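Local coordinates for DNA/pantothenate metabolism flavoprotein (Streptomyces sparsogenes DSM 40356, PDB 7CFU), which probably catalyses the FMN-dependent oxidative decarboxylation of a peptidyl C-terminal cysteine, as in related flavoprotein cysteine decarboxylases, at residues A99-L112 / V128-M141. Sequence-based numbering, arbitrary orientation.
Sequences ADVLVILPATANFL and VLAAECPTVIAPVM. With FMN (flavin mononucleotide), chain Y.
Leu102 N donates to Pro134 O (3.0 Å), opening the run of backbone hydrogen bonds that joins parallel strands 101-105 and 135-139 in the Rossmann-like sheet of a flavoprotein. Leu102 O takes Val136 N at 2.8 Å, and Ile104 then bonds Val136 O and Ala138 N. A beta bulge at the cis-Pro106 shifts the register by one; Ala107 N reaches Ala138 O from 50° above the carbonyl plane, and Ala107 O receives Val140 N.

Apolar side chains meet on one face of the sheet. Ile104 CG2 sits over the centre of the Phe111 ring, 3.6 Å above its plane, while Ile137 CD1 touches the ring edge at CE1. With CG anti to the backbone N (chi1 175°), Phe111 brings CZ within 3.9 Å of Val128 CG2. Leu112 sets CD2 on Ile137 CG2 and CD1 against both Pro139 CB and Met141 CE, which also touches Ala109 CB.

Polar contacts converge on FMN beyond the strand ends. Thr108 OG1 donates to phosphate oxygen O3P (2.6 Å) and accepts Phe111 N as the N-cap of helix 109-117; Asn110 ND2 donates to the same O3P. At the isoalloxazine, Ala109 N binds O2 and N3 donates to Val140 O at 2.6 Å. A valine in place of Thr108 would probably leave O3P short of one donor and the helix start without its side-chain cap.

Strand pairing thus sets the start of helix 109-117 beside the residues after strand 135-139, so both meet one flavin edge; the helix N-terminus, directed at O2, would probably polarise that carbonyl, while Thr108 and Asn110 side chains grip the phosphate.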
loop_
_atom_site.group_PDB
_atom_site.type_symbol
_atom_site.label_atom_id
_atom_site.label_comp_id
_atom_site.label_asym_id
_atom_site.label_seq_id
_atom_site.Cartn_x
_atom_site.Cartn_y
_atom_site.Cartn_z
ATOM N N ALA A 99 -33.625 15.647 9.299
ATOM C CA ALA A 99 -33.827 15.422 10.724
ATOM C C ALA A 99 -35.044 16.187 11.231
ATOM O O ALA A 99 -35.223 17.368 10.921
ATOM C CB ALA A 99 -32.579 15.839 11.504
ATOM N N ASP A 100 -35.909 15.495 11.974
ATOM C CA ASP A 100 -36.956 16.165 12.741
ATOM C C ASP A 100 -36.507 16.433 14.165
ATOM O O ASP A 100 -36.949 17.410 14.776
ATOM C CB ASP A 100 -38.243 15.328 12.753
ATOM C CG ASP A 100 -38.824 15.122 11.364
ATOM O OD1 ASP A 100 -38.829 16.079 10.549
ATOM O OD2 ASP A 100 -39.266 13.987 11.086
ATOM N N VAL A 101 -35.656 15.560 14.700
ATOM C CA VAL A 101 -34.983 15.741 15.980
ATOM C C VAL A 101 -33.513 15.395 15.777
ATOM O O VAL A 101 -33.185 14.479 15.013
ATOM C CB VAL A 101 -35.604 14.852 17.085
ATOM C CG1 VAL A 101 -34.763 14.893 18.360
ATOM C CG2 VAL A 101 -37.031 15.270 17.379
ATOM N N LEU A 102 -32.626 16.147 16.429
ATOM C CA LEU A 102 -31.193 15.875 16.422
ATOM C C LEU A 102 -30.758 15.556 17.845
ATOM O O LEU A 102 -30.956 16.370 18.757
ATOM C CB LEU A 102 -30.400 17.065 15.869
ATOM C CG LEU A 102 -28.865 16.995 15.953
ATOM C CD1 LEU A 102 -28.308 15.780 15.222
ATOM C CD2 LEU A 102 -28.214 18.281 15.429
ATOM N N VAL A 103 -30.162 14.385 18.035
ATOM C CA VAL A 103 -29.646 13.969 19.333
ATOM C C VAL A 103 -28.160 13.677 19.187
ATOM O O VAL A 103 -27.761 12.867 18.342
ATOM C CB VAL A 103 -30.388 12.733 19.870
ATOM C CG1 VAL A 103 -29.678 12.190 21.105
ATOM C CG2 VAL A 103 -31.846 13.071 20.173
ATOM N N ILE A 104 -27.350 14.312 20.025
ATOM C CA ILE A 104 -25.925 14.038 20.116
ATOM C C ILE A 104 -25.708 13.262 21.408
ATOM O O ILE A 104 -25.798 13.829 22.507
ATOM C CB ILE A 104 -25.099 15.330 20.092
ATOM C CG1 ILE A 104 -25.619 16.278 19.014
ATOM C CG2 ILE A 104 -23.630 15.021 19.867
ATOM C CD1 ILE A 104 -25.474 15.734 17.621
ATOM N N LEU A 105 -25.432 11.962 21.286
ATOM C CA LEU A 105 -25.367 11.106 22.465
ATOM C C LEU A 105 -24.492 9.892 22.181
ATOM O O LEU A 105 -24.857 9.050 21.352
ATOM C CB LEU A 105 -26.782 10.659 22.871
ATOM C CG LEU A 105 -27.016 9.881 24.174
ATOM C CD1 LEU A 105 -28.479 10.016 24.585
ATOM C CD2 LEU A 105 -26.620 8.401 24.088
ATOM N N PRO A 106 -23.351 9.740 22.859
ATOM C CA PRO A 106 -22.778 10.724 23.777
ATOM C C PRO A 106 -22.078 11.838 23.019
ATOM O O PRO A 106 -21.598 11.625 21.904
ATOM C CB PRO A 106 -21.759 9.910 24.568
ATOM C CG PRO A 106 -21.285 8.886 23.563
ATOM C CD PRO A 106 -22.520 8.525 22.762
ATOM N N ALA A 107 -22.029 13.018 23.610
ATOM C CA ALA A 107 -21.234 14.110 23.079
ATOM C C ALA A 107 -19.938 14.196 23.869
ATOM O O ALA A 107 -19.919 13.946 25.076
ATOM C CB ALA A 107 -21.991 15.435 23.150
ATOM N N THR A 108 -18.853 14.523 23.183
ATOM C CA THR A 108 -17.592 14.769 23.862
ATOM C C THR A 108 -17.506 16.230 24.273
ATOM O O THR A 108 -18.250 17.080 23.777
ATOM C CB THR A 108 -16.422 14.442 22.947
ATOM O OG1 THR A 108 -16.663 15.073 21.685
ATOM C CG2 THR A 108 -16.286 12.922 22.768
ATOM N N ALA A 109 -16.586 16.516 25.201
ATOM C CA ALA A 109 -16.222 17.905 25.455
ATOM C C ALA A 109 -15.799 18.590 24.162
ATOM O O ALA A 109 -16.173 19.739 23.905
ATOM C CB ALA A 109 -15.104 17.981 26.499
ATOM N N ASN A 110 -15.030 17.883 23.328
ATOM C CA ASN A 110 -14.633 18.404 22.022
ATOM C C ASN A 110 -15.846 18.866 21.224
ATOM O O ASN A 110 -15.847 19.962 20.647
ATOM C CB ASN A 110 -13.872 17.318 21.257
ATOM C CG ASN A 110 -13.262 17.821 19.966
ATOM O OD1 ASN A 110 -12.572 18.848 19.941
ATOM N ND2 ASN A 110 -13.526 17.099 18.873
ATOM N N PHE A 111 -16.892 18.034 21.181
ATOM C CA PHE A 111 -18.099 18.403 20.448
ATOM C C PHE A 111 -18.715 19.690 20.990
ATOM O O PHE A 111 -19.141 20.555 20.212
ATOM C CB PHE A 111 -19.134 17.274 20.491
ATOM C CG PHE A 111 -20.428 17.659 19.852
ATOM C CD1 PHE A 111 -21.470 18.173 20.616
ATOM C CD2 PHE A 111 -20.590 17.567 18.472
ATOM C CE1 PHE A 111 -22.654 18.566 20.019
ATOM C CE2 PHE A 111 -21.775 17.955 17.878
ATOM C CZ PHE A 111 -22.804 18.456 18.653
ATOM N N LEU A 112 -18.803 19.818 22.319
ATOM C CA LEU A 112 -19.363 21.034 22.909
ATOM C C LEU A 112 -18.627 22.265 22.419
ATOM O O LEU A 112 -19.249 23.271 22.050
ATOM C CB LEU A 112 -19.286 20.977 24.433
ATOM C CG LEU A 112 -20.041 19.875 25.161
ATOM C CD1 LEU A 112 -19.797 19.995 26.657
ATOM C CD2 LEU A 112 -21.522 19.956 24.833
ATOM N N VAL A 128 -24.775 19.909 12.267
ATOM C CA VAL A 128 -25.347 20.778 13.297
ATOM C C VAL A 128 -25.723 22.129 12.699
ATOM O O VAL A 128 -26.834 22.637 12.911
ATOM C CB VAL A 128 -24.356 20.945 14.465
ATOM C CG1 VAL A 128 -24.821 22.050 15.423
ATOM C CG2 VAL A 128 -24.148 19.631 15.208
ATOM N N LEU A 129 -24.822 22.711 11.901
ATOM C CA LEU A 129 -25.106 24.017 11.309
ATOM C C LEU A 129 -26.272 23.953 10.336
ATOM O O LEU A 129 -27.016 24.931 10.197
ATOM C CB LEU A 129 -23.869 24.568 10.598
ATOM C CG LEU A 129 -22.680 24.957 11.463
ATOM C CD1 LEU A 129 -21.581 25.572 10.609
ATOM C CD2 LEU A 129 -23.131 25.922 12.545
ATOM N N ALA A 130 -26.444 22.825 9.648
ATOM C CA ALA A 130 -27.500 22.722 8.656
ATOM C C ALA A 130 -28.824 22.271 9.250
ATOM O O ALA A 130 -29.860 22.456 8.611
ATOM C CB ALA A 130 -27.079 21.774 7.533
ATOM N N ALA A 131 -28.820 21.694 10.448
ATOM C CA ALA A 131 -30.050 21.199 11.049
ATOM C C ALA A 131 -30.868 22.344 11.627
ATOM O O ALA A 131 -30.323 23.315 12.159
ATOM C CB ALA A 131 -29.740 20.174 12.144
ATOM N N GLU A 132 -32.194 22.234 11.502
ATOM C CA GLU A 132 -33.130 23.216 12.056
ATOM C C GLU A 132 -34.264 22.441 12.726
ATOM O O GLU A 132 -35.373 22.341 12.200
ATOM C CB GLU A 132 -33.653 24.161 10.979
ATOM C CG GLU A 132 -32.682 25.260 10.646
ATOM C CD GLU A 132 -33.220 26.239 9.624
ATOM O OE1 GLU A 132 -33.925 25.807 8.682
ATOM O OE2 GLU A 132 -32.919 27.443 9.762
ATOM N N CYS A 133 -33.995 21.908 13.910
ATOM C CA CYS A 133 -34.947 21.037 14.578
ATOM C C CYS A 133 -34.614 21.014 16.065
ATOM O O CYS A 133 -33.527 21.449 16.461
ATOM C CB CYS A 133 -34.899 19.623 13.981
ATOM S SG CYS A 133 -33.301 18.815 14.200
ATOM N N PRO A 134 -35.535 20.547 16.913
ATOM C CA PRO A 134 -35.192 20.363 18.332
ATOM C C PRO A 134 -33.959 19.481 18.474
ATOM O O PRO A 134 -33.866 18.409 17.868
ATOM C CB PRO A 134 -36.437 19.682 18.915
ATOM C CG PRO A 134 -37.558 20.095 18.013
ATOM C CD PRO A 134 -36.950 20.229 16.636
ATOM N N THR A 135 -33.017 19.926 19.305
ATOM C CA THR A 135 -31.724 19.270 19.442
ATOM C C THR A 135 -31.406 19.019 20.908
ATOM O O THR A 135 -31.476 19.938 21.732
ATOM C CB THR A 135 -30.616 20.117 18.798
ATOM O OG1 THR A 135 -30.940 20.353 17.422
ATOM C CG2 THR A 135 -29.267 19.400 18.879
ATOM N N VAL A 136 -31.025 17.785 21.217
ATOM C CA VAL A 136 -30.616 17.374 22.554
ATOM C C VAL A 136 -29.153 16.952 22.505
ATOM O O VAL A 136 -28.776 16.113 21.680
ATOM C CB VAL A 136 -31.495 16.222 23.074
ATOM C CG1 VAL A 136 -30.984 15.724 24.418
ATOM C CG2 VAL A 136 -32.970 16.655 23.144
ATOM N N ILE A 137 -28.344 17.509 23.406
ATOM C CA ILE A 137 -26.919 17.203 23.519
ATOM C C ILE A 137 -26.679 16.604 24.897
ATOM O O ILE A 137 -26.984 17.237 25.919
ATOM C CB ILE A 137 -26.050 18.459 23.303
ATOM C CG1 ILE A 137 -26.333 19.074 21.934
ATOM C CG2 ILE A 137 -24.575 18.174 23.504
ATOM C CD1 ILE A 137 -25.689 20.429 21.743
ATOM N N ALA A 138 -26.117 15.395 24.930
ATOM C CA ALA A 138 -25.874 14.656 26.169
ATOM C C ALA A 138 -24.377 14.415 26.312
ATOM O O ALA A 138 -23.871 13.337 25.954
ATOM C CB ALA A 138 -26.650 13.342 26.196
ATOM N N PRO A 139 -23.642 15.388 26.845
ATOM C CA PRO A 139 -22.187 15.239 26.969
ATOM C C PRO A 139 -21.803 14.262 28.070
ATOM O O PRO A 139 -22.522 14.091 29.057
ATOM C CB PRO A 139 -21.712 16.656 27.312
ATOM C CG PRO A 139 -22.898 17.304 27.955
ATOM C CD PRO A 139 -24.107 16.722 27.257
ATOM N N VAL A 140 -20.661 13.599 27.875
ATOM C CA VAL A 140 -20.074 12.721 28.884
ATOM C C VAL A 140 -18.577 12.981 28.952
ATOM O O VAL A 140 -17.906 13.069 27.919
ATOM C CB VAL A 140 -20.347 11.239 28.592
ATOM C CG1 VAL A 140 -19.756 10.381 29.694
ATOM C CG2 VAL A 140 -21.842 10.988 28.461
ATOM N N MET A 141 -18.055 13.078 30.172
ATOM C CA MET A 141 -16.637 13.301 30.438
ATOM C C MET A 141 -16.444 13.157 31.940
ATOM O O MET A 141 -17.414 13.148 32.703
ATOM C CB MET A 141 -16.177 14.684 29.968
ATOM C CG MET A 141 -16.748 15.845 30.792
ATOM S SD MET A 141 -16.617 17.441 29.954
ATOM C CE MET A 141 -17.981 17.290 28.812
HETATM N N1 FMN Y . -13.645 12.660 25.661
HETATM C C2 FMN Y . -14.731 13.178 26.326
HETATM O O2 FMN Y . -14.937 14.381 26.276
HETATM N N3 FMN Y . -15.588 12.353 27.023
HETATM C C4 FMN Y . -15.344 10.996 27.072
HETATM O O4 FMN Y . -16.103 10.262 27.704
HETATM C C4A FMN Y . -14.239 10.471 26.413
HETATM N N5 FMN Y . -13.985 9.118 26.444
HETATM C C5A FMN Y . -12.899 8.601 25.767
HETATM C C6 FMN Y . -12.658 7.238 25.812
HETATM C C7 FMN Y . -11.568 6.710 25.136
HETATM C C7M FMN Y . -11.310 5.225 25.180
HETATM C C8 FMN Y . -10.712 7.546 24.428
HETATM C C8M FMN Y . -9.525 6.949 23.709
HETATM C C9 FMN Y . -10.949 8.919 24.387
HETATM C C9A FMN Y . -12.046 9.445 25.061
HETATM N N10 FMN Y . -12.301 10.808 25.045
HETATM C C10 FMN Y . -13.397 11.312 25.703
HETATM C "C1'" FMN Y . -11.414 11.741 24.287
HETATM C "C2'" FMN Y . -12.048 12.002 22.931
HETATM O "O2'" FMN Y . -12.243 10.776 22.242
HETATM C "C3'" FMN Y . -11.182 12.991 22.153
HETATM O "O3'" FMN Y . -11.278 14.267 22.752
HETATM C "C4'" FMN Y . -11.537 13.052 20.659
HETATM O "O4'" FMN Y . -10.667 13.957 20.002
HETATM C "C5'" FMN Y . -12.974 13.494 20.448
HETATM O "O5'" FMN Y . -13.318 13.316 19.087
HETATM P P FMN Y . -14.794 13.659 18.561
HETATM O O1P FMN Y . -14.694 14.191 17.151
HETATM O O2P FMN Y . -15.608 12.417 18.685
HETATM O O3P FMN Y . -15.453 14.740 19.396
HETATM O O HOH W 1 -33.488 19.735 10.498
#